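Local coordinates for dermonecrotic toxin (Pasteurella multocida, PDB 2EBF), which causes dermonecrosis, bone resorption and strong mitogenic stimulation in its host and is linked to atrophic rhinitis of pigs, seen here as its C-terminal region, at residues Leu397-Ile402 with Lys456-Gly461; Ser415-Gly420 with Leu446-Lys451; Lys490-Gly495 with Tyr523-Ala528; Asp408-Glu413 with Trp424-Ala429. All blocks are in the same frame, centred on the assembly; numbering follows the deposited sequence.

Interaction 1 of 4, residues Leu397-Ile402 with Lys456-Gly461; sequences LTEIAI and KFRAIG
Glu399 and Arg458 meet obliquely on one face of a parallel strand pair, with their carboxylate and guanidinium planes 53° apart. Arg458 NE gives Glu399 OE2 a salt-bridge hydrogen bond of 2.7 Å. It arrives on the syn side, 29° out of the carboxylate plane. Glu399 sends CG anti to its backbone N (chi1 -165°) and stays extended beyond it, which carries the carboxylate across to the neighbouring strand. Lys456 bends over the same group, its CE 3.4 Å from Glu399 OE1. On the other face, Ile402 crosses Phe457 at about a right angle. Ile402 CD1 lies 3.3 Å from Phe457 CE2, a tight fit. Ile400 adds CG2, 4.0 Å from Phe457 CE1. Leu446, Leu447 and Ala450 of helix 442-452 cover this apolar face. Between the faces the backbones form a regular parallel ladder, including Ile400 N to Lys456 O at 2.8 Å and Ile460 N to Ile402 O at 2.9 Å. Strand 456-461 is added at the edge of the mixed sheet of the C2 region. Two waters join the carboxylate to Arg458 NH2 and Lys456 NZ. They and Arg458 NE donate to the buried Glu399, which the two cations probably keep ionised.

Interaction 2 of 4, residues Ser415-Gly420 with Leu446-Lys451; sequences SQFLQG and LLQSAK
Leu447 sets its CD1 over the centre of one face of the Phe417 ring, 3.8 Å from the centroid, in a CH-pi contact. Leu447 CD2 touches Phe417 CD2 at 3.5 Å. Gln448 follows and brings its CA to 4.0 Å from Phe417 CZ. Ala450 meets Leu418 CD2 with its CB, at 4.3 Å. Lys451 starts toward the other helix, and its aliphatic chain runs past Phe417 and Leu418. Lys451 CD comes within 3.3 Å of Phe417 O and lies 4.2 Å from the ring centroid, off-centre, on the face opposite Leu447 CD1. Bends at chi3 and chi4 turn the amine back toward the helix end, where a water links Lys451 NZ weakly to Leu418 O. Helix 407-418 stops there in a Schellman motif with Gly420 at C-prime. The ring is held between Leu447 and Lys451 of helix 442-452, and Trp424 is an edge-to-face neighbour. The contact is largely apolar. The lysine charge beside the carbonyl end of helix 407-418 would probably suit its dipole.

Interaction 3 of 4, residues Lys490-Gly495 with Tyr523-Ala528; sequences KLDREG and YLKIPA
Asp492 OD1 forms a salt bridge with Lys525 NZ, 3.3 Å away, whose hydrogen bond is weak. The two side chains cross at about a right angle. Lys525 bends at chi2 and chi3, which brings its amine to the carboxylate and within 3.8 Å of Asp492 CB. Asp492 is the centre of an inverse gamma turn. It belongs to the loop from helix 473-490 to strand 498-502. Lys525 has positive phi in the Schellman motif that closes helix 520-524, ahead of strand 528-531. The contact therefore joins two helix-to-strand connections, both of which feed the mixed sheet of the C2 region. Beside the charged pair, Leu524 works with both its methyls. Leu524 CD2 lies 3.9 Å from Asp492 CB, and Leu524 CD1 lies 4.1 Å from Leu491 CD1. Leu524 also rests on Ile488 and Phe498, and Leu491 on Val500. Within the loop Arg493 folds back on Lys490. Arg493 NE and NH2 both reach Lys490 O, at 2.9 Å and 2.8 Å, in weak bonds with bent angles. Lys490 CA lies over one face of the guanidinium, toward its rim.

Interaction 4 of 4, residues Asp408-Glu413 with Trp424-Ala429; sequences DIVQQE and WKTLDA
The segments 408-413 and 425-429 of two successive helices cross steeply, with 116° between their directions and axes 9.0 Å apart at closest. The backbones come near at two places, Val410 beside Leu427 and Glu413 beside Trp424. The first helix is kinked where the N atoms of Gln412 and Glu413 make no bond to the turn before. Glu413 carries the polar part of the contact. Its CG stands anti to the carbonyl carbon (chi1 -75°), and the extended chain runs to the start of the second helix. There Glu413 OE1 accepts from Leu427 N at 2.8 Å. The bond is nearly straight, with an N-H...O angle of 175°, and the donor lies nearly along the C-O axis of the carboxylate. The other oxygen, Glu413 OE2, lies 3.5 Å from Thr426 CB. Trp424 packs its CB 3.9 Å from Glu413 CB, while its ring turns away. Leu427 reaches back with CD2, 3.8 Å from Glu413 O. A small apolar patch continues the contact. Thr426 CG2 sits 4.1 Å from Ile409 CG2, and Val410 CG2 is 4.2 Å from Leu427 CD1. Trp424 is the N-cap residue of helix 425-434, so the carboxylate binds an amide in that helix's first turn. Its negative charge probably suits the helix dipole. Two successive helices joined by a short loop thus pack at a steep angle within the helical crossover between strands 399-402 and 456-461.

How the interactions relate
All four contacts lie in the C2 region. The chain passes through strand 399-402 into helix 407-418, then helices 425-434 and 442-452, and returns on strand 456-461. Interaction 1 closes this beta-alpha-beta crossover. Interactions 4 and 2 are nested inside it. Their segments alternate along the chain, so they cross; both use helix 407-418, which interaction 4 ties to helix 425-434 and interaction 2 to helix 442-452. Interactions 1 and 2 meet where helix 442-452 packs on the strand pair. Interaction 3 follows in series and closes the loop from 490-495 to 523-528. It meets interaction 1 where Leu491 packs on Ala401, but stays about 12 Å from interaction 2 at the nearest atoms.

Interaction 1 of 4, residues Leu397-Ile402 with Lys456-Gly461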
loop_
_atom_site.group_PDB
_atom_site.type_symbol
_atom_site.label_atom_id
_atom_site.label_comp_id
_atom_site.label_asym_id
_atom_site.label_seq_id
_atom_site.Cartn_x
_atom_site.Cartn_y
_atom_site.Cartn_z
ATOM N N LEU A 397 -27.076 13.254 -17.664
ATOM C CA LEU A 397 -26.456 11.982 -17.235
ATOM C C LEU A 397 -25.615 11.378 -18.362
ATOM O O LEU A 397 -26.105 11.204 -19.476
ATOM C CB LEU A 397 -27.525 10.961 -16.802
ATOM C CG LEU A 397 -27.043 9.570 -16.375
ATOM C CD1 LEU A 397 -26.439 9.607 -14.965
ATOM C CD2 LEU A 397 -28.176 8.550 -16.466
ATOM N N THR A 398 -24.353 11.065 -18.070
ATOM C CA THR A 398 -23.470 10.477 -19.087
ATOM C C THR A 398 -23.114 9.028 -18.785
ATOM O O THR A 398 -22.805 8.265 -19.698
ATOM C CB THR A 398 -22.144 11.278 -19.263
ATOM O OG1 THR A 398 -21.463 11.366 -18.010
ATOM C CG2 THR A 398 -22.415 12.684 -19.787
ATOM N N GLU A 399 -23.161 8.648 -17.509
ATOM C CA GLU A 399 -22.607 7.363 -17.089
ATOM C C GLU A 399 -23.256 6.781 -15.827
ATOM O O GLU A 399 -23.589 7.508 -14.886
ATOM C CB GLU A 399 -21.095 7.516 -16.877
ATOM C CG GLU A 399 -20.332 6.209 -16.783
ATOM C CD GLU A 399 -18.840 6.375 -17.062
ATOM O OE1 GLU A 399 -18.393 7.523 -17.282
ATOM O OE2 GLU A 399 -18.117 5.348 -17.065
ATOM N N ILE A 400 -23.409 5.456 -15.829
ATOM C CA ILE A 400 -23.864 4.680 -14.673
ATOM C C ILE A 400 -22.726 3.772 -14.209
ATOM O O ILE A 400 -22.095 3.094 -15.019
ATOM C CB ILE A 400 -25.092 3.799 -15.028
ATOM C CG1 ILE A 400 -26.279 4.672 -15.462
ATOM C CG2 ILE A 400 -25.468 2.868 -13.856
ATOM C CD1 ILE A 400 -27.258 3.967 -16.392
ATOM N N ALA A 401 -22.472 3.751 -12.905
ATOM C CA ALA A 401 -21.391 2.939 -12.364
ATOM C C ALA A 401 -21.894 2.098 -11.211
ATOM O O ALA A 401 -22.699 2.565 -10.405
ATOM C CB ALA A 401 -20.233 3.817 -11.917
ATOM N N ILE A 402 -21.424 0.859 -11.144
ATOM C CA ILE A 402 -21.816 -0.043 -10.079
ATOM C C ILE A 402 -20.603 -0.779 -9.513
ATOM O O ILE A 402 -19.718 -1.217 -10.257
ATOM C CB ILE A 402 -22.973 -1.026 -10.499
ATOM C CG1 ILE A 402 -22.458 -2.343 -11.110
ATOM C CG2 ILE A 402 -24.015 -0.325 -11.394
ATOM C CD1 ILE A 402 -21.631 -2.206 -12.370
ATOM N N LYS A 456 -23.178 5.312 -20.916
ATOM C CA LYS A 456 -22.016 4.512 -20.507
ATOM C C LYS A 456 -22.313 3.716 -19.246
ATOM O O LYS A 456 -22.984 4.211 -18.342
ATOM C CB LYS A 456 -20.808 5.413 -20.260
ATOM C CG LYS A 456 -20.235 6.023 -21.521
ATOM C CD LYS A 456 -19.357 7.227 -21.215
ATOM C CE LYS A 456 -18.025 6.821 -20.602
ATOM N NZ LYS A 456 -17.233 5.861 -21.448
ATOM N N PHE A 457 -21.833 2.474 -19.206
ATOM C CA PHE A 457 -21.966 1.612 -18.038
ATOM C C PHE A 457 -20.580 1.159 -17.583
ATOM O O PHE A 457 -19.810 0.589 -18.363
ATOM C CB PHE A 457 -22.849 0.395 -18.337
ATOM C CG PHE A 457 -23.243 -0.387 -17.108
ATOM C CD1 PHE A 457 -24.428 -0.096 -16.437
ATOM C CD2 PHE A 457 -22.430 -1.407 -16.618
ATOM C CE1 PHE A 457 -24.807 -0.805 -15.312
ATOM C CE2 PHE A 457 -22.800 -2.123 -15.494
ATOM C CZ PHE A 457 -23.993 -1.818 -14.832
ATOM N N ARG A 458 -20.270 1.417 -16.317
ATOM C CA ARG A 458 -18.957 1.096 -15.775
ATOM C C ARG A 458 -19.054 0.224 -14.528
ATOM O O ARG A 458 -19.798 0.535 -13.598
ATOM C CB ARG A 458 -18.208 2.392 -15.448
ATOM C CG ARG A 458 -16.838 2.207 -14.808
ATOM C CD ARG A 458 -16.132 3.555 -14.668
ATOM N NE ARG A 458 -15.917 4.187 -15.977
ATOM C CZ ARG A 458 -14.909 3.895 -16.797
ATOM N NH1 ARG A 458 -14.011 2.981 -16.454
ATOM N NH2 ARG A 458 -14.801 4.516 -17.970
ATOM N N ALA A 459 -18.292 -0.868 -14.518
ATOM C CA ALA A 459 -18.054 -1.623 -13.298
ATOM C C ALA A 459 -16.879 -0.978 -12.571
ATOM O O ALA A 459 -15.842 -0.723 -13.187
ATOM C CB ALA A 459 -17.731 -3.061 -13.616
ATOM N N ILE A 460 -17.046 -0.709 -11.278
ATOM C CA ILE A 460 -15.937 -0.190 -10.468
ATOM C C ILE A 460 -15.519 -1.129 -9.330
ATOM O O ILE A 460 -14.629 -0.800 -8.541
ATOM C CB ILE A 460 -16.213 1.234 -9.907
ATOM C CG1 ILE A 460 -17.428 1.228 -8.965
ATOM C CG2 ILE A 460 -16.363 2.232 -11.051
ATOM C CD1 ILE A 460 -17.518 2.455 -8.048
ATOM N N GLY A 461 -16.150 -2.299 -9.255
ATOM C CA GLY A 461 -15.703 -3.342 -8.327
ATOM C C GLY A 461 -14.368 -3.892 -8.786
ATOM O O GLY A 461 -14.025 -3.825 -9.967
HETATM O O HOH W 1 -15.937 7.220 -18.397
HETATM O O HOH W 2 -17.613 3.768 -19.434
#

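Interaction 2 of 4, residues Ser415-Gly420 with Leu446-Lys451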
loop_
_atom_site.group_PDB
_atom_site.type_symbol
_atom_site.label_atom_id
_atom_site.label_comp_id
_atom_site.label_asym_id
_atom_site.label_seq_id
_atom_site.Cartn_x
_atom_site.Cartn_y
_atom_site.Cartn_z
ATOM N N SER A 415 -18.556 -4.051 -22.337
ATOM C CA SER A 415 -18.383 -3.382 -23.616
ATOM C C SER A 415 -19.001 -4.214 -24.741
ATOM O O SER A 415 -19.631 -3.673 -25.645
ATOM C CB SER A 415 -16.901 -3.119 -23.872
ATOM O OG SER A 415 -16.730 -2.303 -25.010
ATOM N N GLN A 416 -18.841 -5.534 -24.656
ATOM C CA GLN A 416 -19.488 -6.464 -25.582
ATOM C C GLN A 416 -21.017 -6.399 -25.534
ATOM O O GLN A 416 -21.670 -6.334 -26.581
ATOM C CB GLN A 416 -19.010 -7.894 -25.327
ATOM C CG GLN A 416 -18.024 -8.423 -26.356
ATOM C CD GLN A 416 -16.588 -7.986 -26.129
ATOM O OE1 GLN A 416 -15.702 -8.825 -25.949
ATOM N NE2 GLN A 416 -16.345 -6.677 -26.147
ATOM N N PHE A 417 -21.579 -6.417 -24.326
ATOM C CA PHE A 417 -23.022 -6.307 -24.146
ATOM C C PHE A 417 -23.563 -5.026 -24.770
ATOM O O PHE A 417 -24.555 -5.061 -25.495
ATOM C CB PHE A 417 -23.407 -6.361 -22.666
ATOM C CG PHE A 417 -24.865 -6.087 -22.415
ATOM C CD1 PHE A 417 -25.788 -7.127 -22.389
ATOM C CD2 PHE A 417 -25.324 -4.783 -22.227
ATOM C CE1 PHE A 417 -27.142 -6.877 -22.165
ATOM C CE2 PHE A 417 -26.675 -4.527 -22.006
ATOM C CZ PHE A 417 -27.585 -5.577 -21.976
ATOM N N LEU A 418 -22.905 -3.905 -24.479
ATOM C CA LEU A 418 -23.346 -2.587 -24.938
ATOM C C LEU A 418 -23.348 -2.454 -26.455
ATOM O O LEU A 418 -24.159 -1.718 -27.015
ATOM C CB LEU A 418 -22.469 -1.489 -24.334
ATOM C CG LEU A 418 -22.641 -1.196 -22.843
ATOM C CD1 LEU A 418 -21.612 -0.172 -22.402
ATOM C CD2 LEU A 418 -24.049 -0.709 -22.540
ATOM N N GLN A 419 -22.434 -3.166 -27.107
ATOM C CA GLN A 419 -22.299 -3.129 -28.566
ATOM C C GLN A 419 -23.125 -4.206 -29.278
ATOM O O GLN A 419 -23.023 -4.375 -30.497
ATOM C CB GLN A 419 -20.816 -3.210 -28.956
ATOM C CG GLN A 419 -20.067 -1.888 -28.762
ATOM C CD GLN A 419 -18.701 -2.063 -28.116
ATOM O OE1 GLN A 419 -17.813 -2.719 -28.669
ATOM N NE2 GLN A 419 -18.528 -1.470 -26.928
ATOM N N GLY A 420 -23.952 -4.923 -28.520
ATOM C CA GLY A 420 -24.863 -5.916 -29.098
ATOM C C GLY A 420 -24.246 -7.274 -29.385
ATOM O O GLY A 420 -24.848 -8.097 -30.080
ATOM N N LEU A 446 -30.903 -2.503 -15.212
ATOM C CA LEU A 446 -30.043 -1.317 -15.182
ATOM C C LEU A 446 -29.075 -1.343 -16.359
ATOM O O LEU A 446 -28.931 -0.354 -17.072
ATOM C CB LEU A 446 -29.251 -1.279 -13.877
ATOM C CG LEU A 446 -28.920 0.023 -13.143
ATOM C CD1 LEU A 446 -27.558 -0.119 -12.507
ATOM C CD2 LEU A 446 -29.006 1.298 -13.987
ATOM N N LEU A 447 -28.415 -2.486 -16.552
ATOM C CA LEU A 447 -27.503 -2.681 -17.670
ATOM C C LEU A 447 -28.240 -2.540 -18.997
ATOM O O LEU A 447 -27.742 -1.909 -19.927
ATOM C CB LEU A 447 -26.905 -4.082 -17.618
ATOM C CG LEU A 447 -25.446 -4.319 -18.018
ATOM C CD1 LEU A 447 -25.288 -5.753 -18.498
ATOM C CD2 LEU A 447 -24.912 -3.340 -19.059
ATOM N N GLN A 448 -29.410 -3.168 -19.073
ATOM C CA GLN A 448 -30.237 -3.122 -20.270
ATOM C C GLN A 448 -30.569 -1.668 -20.616
ATOM O O GLN A 448 -30.488 -1.264 -21.782
ATOM C CB GLN A 448 -31.507 -3.961 -20.064
ATOM C CG GLN A 448 -32.327 -4.223 -21.329
ATOM C CD GLN A 448 -31.492 -4.788 -22.460
ATOM O OE1 GLN A 448 -31.262 -4.114 -23.462
ATOM N NE2 GLN A 448 -31.010 -6.017 -22.293
ATOM N N SER A 449 -30.915 -0.877 -19.600
ATOM C CA SER A 449 -31.280 0.527 -19.820
ATOM C C SER A 449 -30.124 1.370 -20.368
ATOM O O SER A 449 -30.342 2.263 -21.187
ATOM C CB SER A 449 -31.855 1.160 -18.551
ATOM O OG SER A 449 -30.830 1.484 -17.617
ATOM N N ALA A 450 -28.902 1.076 -19.922
ATOM C CA ALA A 450 -27.708 1.781 -20.398
ATOM C C ALA A 450 -27.486 1.549 -21.894
ATOM O O ALA A 450 -27.115 2.469 -22.632
ATOM C CB ALA A 450 -26.472 1.347 -19.595
ATOM N N LYS A 451 -27.718 0.315 -22.332
ATOM C CA LYS A 451 -27.604 -0.037 -23.740
ATOM C C LYS A 451 -28.690 0.665 -24.553
ATOM O O LYS A 451 -28.384 1.360 -25.522
ATOM C CB LYS A 451 -27.682 -1.552 -23.929
ATOM C CG LYS A 451 -27.511 -2.001 -25.383
ATOM C CD LYS A 451 -27.481 -3.523 -25.521
ATOM C CE LYS A 451 -28.861 -4.098 -25.779
ATOM N NZ LYS A 451 -29.178 -4.273 -27.231
HETATM O O HOH W 3 -26.890 -2.262 -28.529
#

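Interaction 3 of 4, residues Lys490-Gly495 with Tyr523-Ala528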
loop_
_atom_site.group_PDB
_atom_site.type_symbol
_atom_site.label_atom_id
_atom_site.label_comp_id
_atom_site.label_asym_id
_atom_site.label_seq_id
_atom_site.Cartn_x
_atom_site.Cartn_y
_atom_site.Cartn_z
ATOM N N LYS A 490 -11.872 7.176 -12.611
ATOM C CA LYS A 490 -12.782 7.024 -13.744
ATOM C C LYS A 490 -14.021 7.911 -13.713
ATOM O O LYS A 490 -14.635 8.144 -14.755
ATOM C CB LYS A 490 -13.189 5.553 -13.892
ATOM C CG LYS A 490 -12.015 4.610 -14.114
ATOM C CD LYS A 490 -11.306 4.927 -15.427
ATOM C CE LYS A 490 -10.011 4.148 -15.591
ATOM N NZ LYS A 490 -10.256 2.756 -16.000
ATOM N N LEU A 491 -14.382 8.411 -12.536
ATOM C CA LEU A 491 -15.662 9.102 -12.376
ATOM C C LEU A 491 -15.613 10.611 -12.161
ATOM O O LEU A 491 -16.417 11.330 -12.763
ATOM C CB LEU A 491 -16.523 8.441 -11.294
ATOM C CG LEU A 491 -17.007 7.019 -11.586
ATOM C CD1 LEU A 491 -17.810 6.509 -10.404
ATOM C CD2 LEU A 491 -17.810 6.928 -12.893
ATOM N N ASP A 492 -14.720 11.112 -11.315
ATOM C CA ASP A 492 -14.685 12.573 -11.157
ATOM C C ASP A 492 -13.777 13.218 -12.199
ATOM O O ASP A 492 -12.607 13.536 -11.950
ATOM C CB ASP A 492 -14.511 13.076 -9.699
ATOM C CG ASP A 492 -13.144 12.768 -9.087
ATOM O OD1 ASP A 492 -12.877 13.313 -7.984
ATOM O OD2 ASP A 492 -12.348 12.001 -9.670
ATOM N N ARG A 493 -14.351 13.352 -13.392
ATOM C CA ARG A 493 -13.674 13.886 -14.554
ATOM C C ARG A 493 -14.586 14.932 -15.184
ATOM O O ARG A 493 -15.814 14.815 -15.125
ATOM C CB ARG A 493 -13.377 12.764 -15.554
ATOM C CG ARG A 493 -12.356 11.734 -15.047
ATOM C CD ARG A 493 -11.905 10.774 -16.150
ATOM N NE ARG A 493 -12.880 9.706 -16.379
ATOM C CZ ARG A 493 -12.714 8.679 -17.212
ATOM N NH1 ARG A 493 -11.598 8.549 -17.920
ATOM N NH2 ARG A 493 -13.673 7.772 -17.330
ATOM N N GLU A 494 -13.981 15.960 -15.777
ATOM C CA GLU A 494 -14.730 17.036 -16.420
ATOM C C GLU A 494 -15.691 16.494 -17.488
ATOM O O GLU A 494 -15.367 15.545 -18.209
ATOM C CB GLU A 494 -13.766 18.078 -17.012
ATOM C CG GLU A 494 -12.913 17.581 -18.192
ATOM C CD GLU A 494 -13.429 18.053 -19.546
ATOM O OE1 GLU A 494 -13.628 17.198 -20.447
ATOM O OE2 GLU A 494 -13.631 19.281 -19.713
ATOM N N GLY A 495 -16.876 17.091 -17.562
ATOM C CA GLY A 495 -17.878 16.713 -18.554
ATOM C C GLY A 495 -18.625 15.418 -18.270
ATOM O O GLY A 495 -19.297 14.878 -19.157
ATOM N N TYR A 523 -15.123 11.062 -1.237
ATOM C CA TYR A 523 -14.084 11.254 -2.243
ATOM C C TYR A 523 -14.615 11.884 -3.519
ATOM O O TYR A 523 -13.929 12.702 -4.118
ATOM C CB TYR A 523 -13.359 9.951 -2.559
ATOM C CG TYR A 523 -12.311 9.563 -1.542
ATOM C CD1 TYR A 523 -11.082 10.235 -1.474
ATOM C CD2 TYR A 523 -12.533 8.506 -0.668
ATOM C CE1 TYR A 523 -10.108 9.869 -0.541
ATOM C CE2 TYR A 523 -11.560 8.126 0.265
ATOM C CZ TYR A 523 -10.356 8.809 0.321
ATOM O OH TYR A 523 -9.402 8.431 1.246
ATOM N N LEU A 524 -15.836 11.527 -3.923
ATOM C CA LEU A 524 -16.398 12.026 -5.188
ATOM C C LEU A 524 -17.173 13.341 -5.039
ATOM O O LEU A 524 -17.641 13.909 -6.032
ATOM C CB LEU A 524 -17.266 10.957 -5.872
ATOM C CG LEU A 524 -16.566 9.682 -6.374
ATOM C CD1 LEU A 524 -17.595 8.686 -6.927
ATOM C CD2 LEU A 524 -15.490 9.995 -7.446
ATOM N N LYS A 525 -17.294 13.826 -3.804
ATOM C CA LYS A 525 -17.950 15.109 -3.524
ATOM C C LYS A 525 -19.440 15.088 -3.913
ATOM O O LYS A 525 -19.963 16.058 -4.466
ATOM C CB LYS A 525 -17.241 16.278 -4.232
ATOM C CG LYS A 525 -15.714 16.377 -4.033
ATOM C CD LYS A 525 -14.912 15.878 -5.240
ATOM C CE LYS A 525 -15.077 16.774 -6.459
ATOM N NZ LYS A 525 -14.366 16.234 -7.662
ATOM N N ILE A 526 -20.111 13.977 -3.630
ATOM C CA ILE A 526 -21.534 13.812 -3.967
ATOM C C ILE A 526 -22.297 13.311 -2.741
ATOM O O ILE A 526 -21.673 12.919 -1.767
ATOM C CB ILE A 526 -21.725 12.843 -5.165
ATOM C CG1 ILE A 526 -21.157 11.445 -4.839
ATOM C CG2 ILE A 526 -21.103 13.460 -6.432
ATOM C CD1 ILE A 526 -21.365 10.400 -5.939
ATOM N N PRO A 527 -23.646 13.358 -2.769
ATOM C CA PRO A 527 -24.400 12.743 -1.670
ATOM C C PRO A 527 -24.692 11.251 -1.879
ATOM O O PRO A 527 -24.882 10.810 -3.021
ATOM C CB PRO A 527 -25.710 13.537 -1.672
ATOM C CG PRO A 527 -25.919 13.916 -3.145
ATOM C CD PRO A 527 -24.529 14.006 -3.763
ATOM N N ALA A 528 -24.723 10.483 -0.789
ATOM C CA ALA A 528 -25.266 9.117 -0.827
ATOM C C ALA A 528 -26.750 9.109 -0.491
ATOM O O ALA A 528 -27.210 9.850 0.391
ATOM C CB ALA A 528 -24.520 8.198 0.110
#

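Interaction 4 of 4, residues Asp408-Glu413 with Trp424-Ala429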
loop_
_atom_site.group_PDB
_atom_site.type_symbol
_atom_site.label_atom_id
_atom_site.label_comp_id
_atom_site.label_asym_id
_atom_site.label_seq_id
_atom_site.Cartn_x
_atom_site.Cartn_y
_atom_site.Cartn_z
ATOM N N ASP A 408 -12.160 -5.867 -13.472
ATOM C CA ASP A 408 -11.010 -6.698 -13.843
ATOM C C ASP A 408 -11.404 -8.023 -14.497
ATOM O O ASP A 408 -10.570 -8.680 -15.130
ATOM C CB ASP A 408 -10.071 -6.931 -12.638
ATOM C CG ASP A 408 -10.771 -7.573 -11.443
ATOM O OD1 ASP A 408 -11.742 -6.985 -10.929
ATOM O OD2 ASP A 408 -10.332 -8.661 -10.995
ATOM N N ILE A 409 -12.669 -8.408 -14.355
ATOM C CA ILE A 409 -13.160 -9.641 -14.962
ATOM C C ILE A 409 -14.101 -9.386 -16.143
ATOM O O ILE A 409 -14.033 -10.097 -17.146
ATOM C CB ILE A 409 -13.855 -10.571 -13.918
ATOM C CG1 ILE A 409 -12.947 -10.824 -12.700
ATOM C CG2 ILE A 409 -14.310 -11.899 -14.575
ATOM C CD1 ILE A 409 -11.557 -11.373 -13.029
ATOM N N VAL A 410 -14.964 -8.375 -16.030
ATOM C CA VAL A 410 -16.065 -8.215 -16.993
ATOM C C VAL A 410 -16.177 -6.882 -17.748
ATOM O O VAL A 410 -17.167 -6.670 -18.451
ATOM C CB VAL A 410 -17.445 -8.558 -16.355
ATOM C CG1 VAL A 410 -17.469 -9.993 -15.848
ATOM C CG2 VAL A 410 -17.812 -7.563 -15.246
ATOM N N GLN A 411 -15.184 -5.998 -17.624
ATOM C CA GLN A 411 -15.229 -4.707 -18.330
ATOM C C GLN A 411 -15.323 -4.890 -19.851
ATOM O O GLN A 411 -16.118 -4.226 -20.514
ATOM C CB GLN A 411 -14.062 -3.776 -17.937
ATOM C CG GLN A 411 -12.642 -4.245 -18.317
ATOM C CD GLN A 411 -11.515 -3.443 -17.637
ATOM O OE1 GLN A 411 -10.354 -3.863 -17.646
ATOM N NE2 GLN A 411 -11.853 -2.298 -17.054
ATOM N N GLN A 412 -14.531 -5.814 -20.378
ATOM C CA GLN A 412 -14.562 -6.159 -21.797
ATOM C C GLN A 412 -15.927 -6.733 -22.186
ATOM O O GLN A 412 -16.498 -6.339 -23.197
ATOM C CB GLN A 412 -13.435 -7.143 -22.106
ATOM C CG GLN A 412 -13.335 -7.619 -23.557
ATOM C CD GLN A 412 -12.331 -8.766 -23.726
ATOM O OE1 GLN A 412 -12.325 -9.458 -24.749
ATOM N NE2 GLN A 412 -11.479 -8.972 -22.713
ATOM N N GLU A 413 -16.445 -7.648 -21.371
ATOM C CA GLU A 413 -17.760 -8.251 -21.608
ATOM C C GLU A 413 -18.910 -7.238 -21.522
ATOM O O GLU A 413 -19.890 -7.340 -22.266
ATOM C CB GLU A 413 -18.000 -9.428 -20.662
ATOM C CG GLU A 413 -17.223 -10.695 -21.049
ATOM C CD GLU A 413 -17.553 -11.904 -20.181
ATOM O OE1 GLU A 413 -18.678 -11.986 -19.639
ATOM O OE2 GLU A 413 -16.680 -12.784 -20.047
ATOM N N TRP A 424 -20.654 -12.405 -23.528
ATOM C CA TRP A 424 -20.695 -11.867 -22.163
ATOM C C TRP A 424 -21.320 -12.865 -21.185
ATOM O O TRP A 424 -22.112 -12.489 -20.318
ATOM C CB TRP A 424 -21.419 -10.511 -22.116
ATOM C CG TRP A 424 -22.789 -10.494 -22.757
ATOM C CD1 TRP A 424 -23.068 -10.438 -24.092
ATOM C CD2 TRP A 424 -24.058 -10.515 -22.085
ATOM N NE1 TRP A 424 -24.428 -10.428 -24.298
ATOM C CE2 TRP A 424 -25.060 -10.474 -23.084
ATOM C CE3 TRP A 424 -24.449 -10.558 -20.736
ATOM C CZ2 TRP A 424 -26.422 -10.481 -22.778
ATOM C CZ3 TRP A 424 -25.807 -10.562 -20.433
ATOM C CH2 TRP A 424 -26.776 -10.527 -21.452
ATOM N N LYS A 425 -20.939 -14.136 -21.320
ATOM C CA LYS A 425 -21.513 -15.217 -20.512
ATOM C C LYS A 425 -21.174 -15.093 -19.022
ATOM O O LYS A 425 -22.031 -15.329 -18.166
ATOM C CB LYS A 425 -21.103 -16.602 -21.051
ATOM C CG LYS A 425 -21.514 -16.908 -22.501
ATOM C CD LYS A 425 -23.020 -17.126 -22.660
ATOM C CE LYS A 425 -23.419 -17.374 -24.124
ATOM N NZ LYS A 425 -22.895 -18.673 -24.655
ATOM N N THR A 426 -19.930 -14.730 -18.717
ATOM C CA THR A 426 -19.512 -14.512 -17.321
ATOM C C THR A 426 -20.299 -13.367 -16.688
ATOM O O THR A 426 -20.843 -13.505 -15.588
ATOM C CB THR A 426 -17.998 -14.249 -17.207
ATOM O OG1 THR A 426 -17.288 -15.339 -17.805
ATOM C CG2 THR A 426 -17.573 -14.120 -15.743
ATOM N N LEU A 427 -20.373 -12.251 -17.402
ATOM C CA LEU A 427 -21.246 -11.140 -17.026
ATOM C C LEU A 427 -22.687 -11.614 -16.766
ATOM O O LEU A 427 -23.267 -11.327 -15.707
ATOM C CB LEU A 427 -21.202 -10.052 -18.108
ATOM C CG LEU A 427 -22.099 -8.808 -17.962
ATOM C CD1 LEU A 427 -21.779 -8.039 -16.678
ATOM C CD2 LEU A 427 -21.993 -7.905 -19.189
ATOM N N ASP A 428 -23.241 -12.369 -17.717
ATOM C CA ASP A 428 -24.604 -12.893 -17.622
ATOM C C ASP A 428 -24.792 -13.727 -16.356
ATOM O O ASP A 428 -25.762 -13.533 -15.614
ATOM C CB ASP A 428 -24.936 -13.722 -18.873
ATOM C CG ASP A 428 -26.404 -14.115 -18.955
ATOM O OD1 ASP A 428 -27.283 -13.298 -18.591
ATOM O OD2 ASP A 428 -26.683 -15.250 -19.395
ATOM N N ALA A 429 -23.851 -14.638 -16.107
ATOM C CA ALA A 429 -23.870 -15.469 -14.911
ATOM C C ALA A 429 -23.793 -14.612 -13.655
ATOM O O ALA A 429 -24.518 -14.850 -12.679
ATOM C CB ALA A 429 -22.718 -16.458 -14.938
#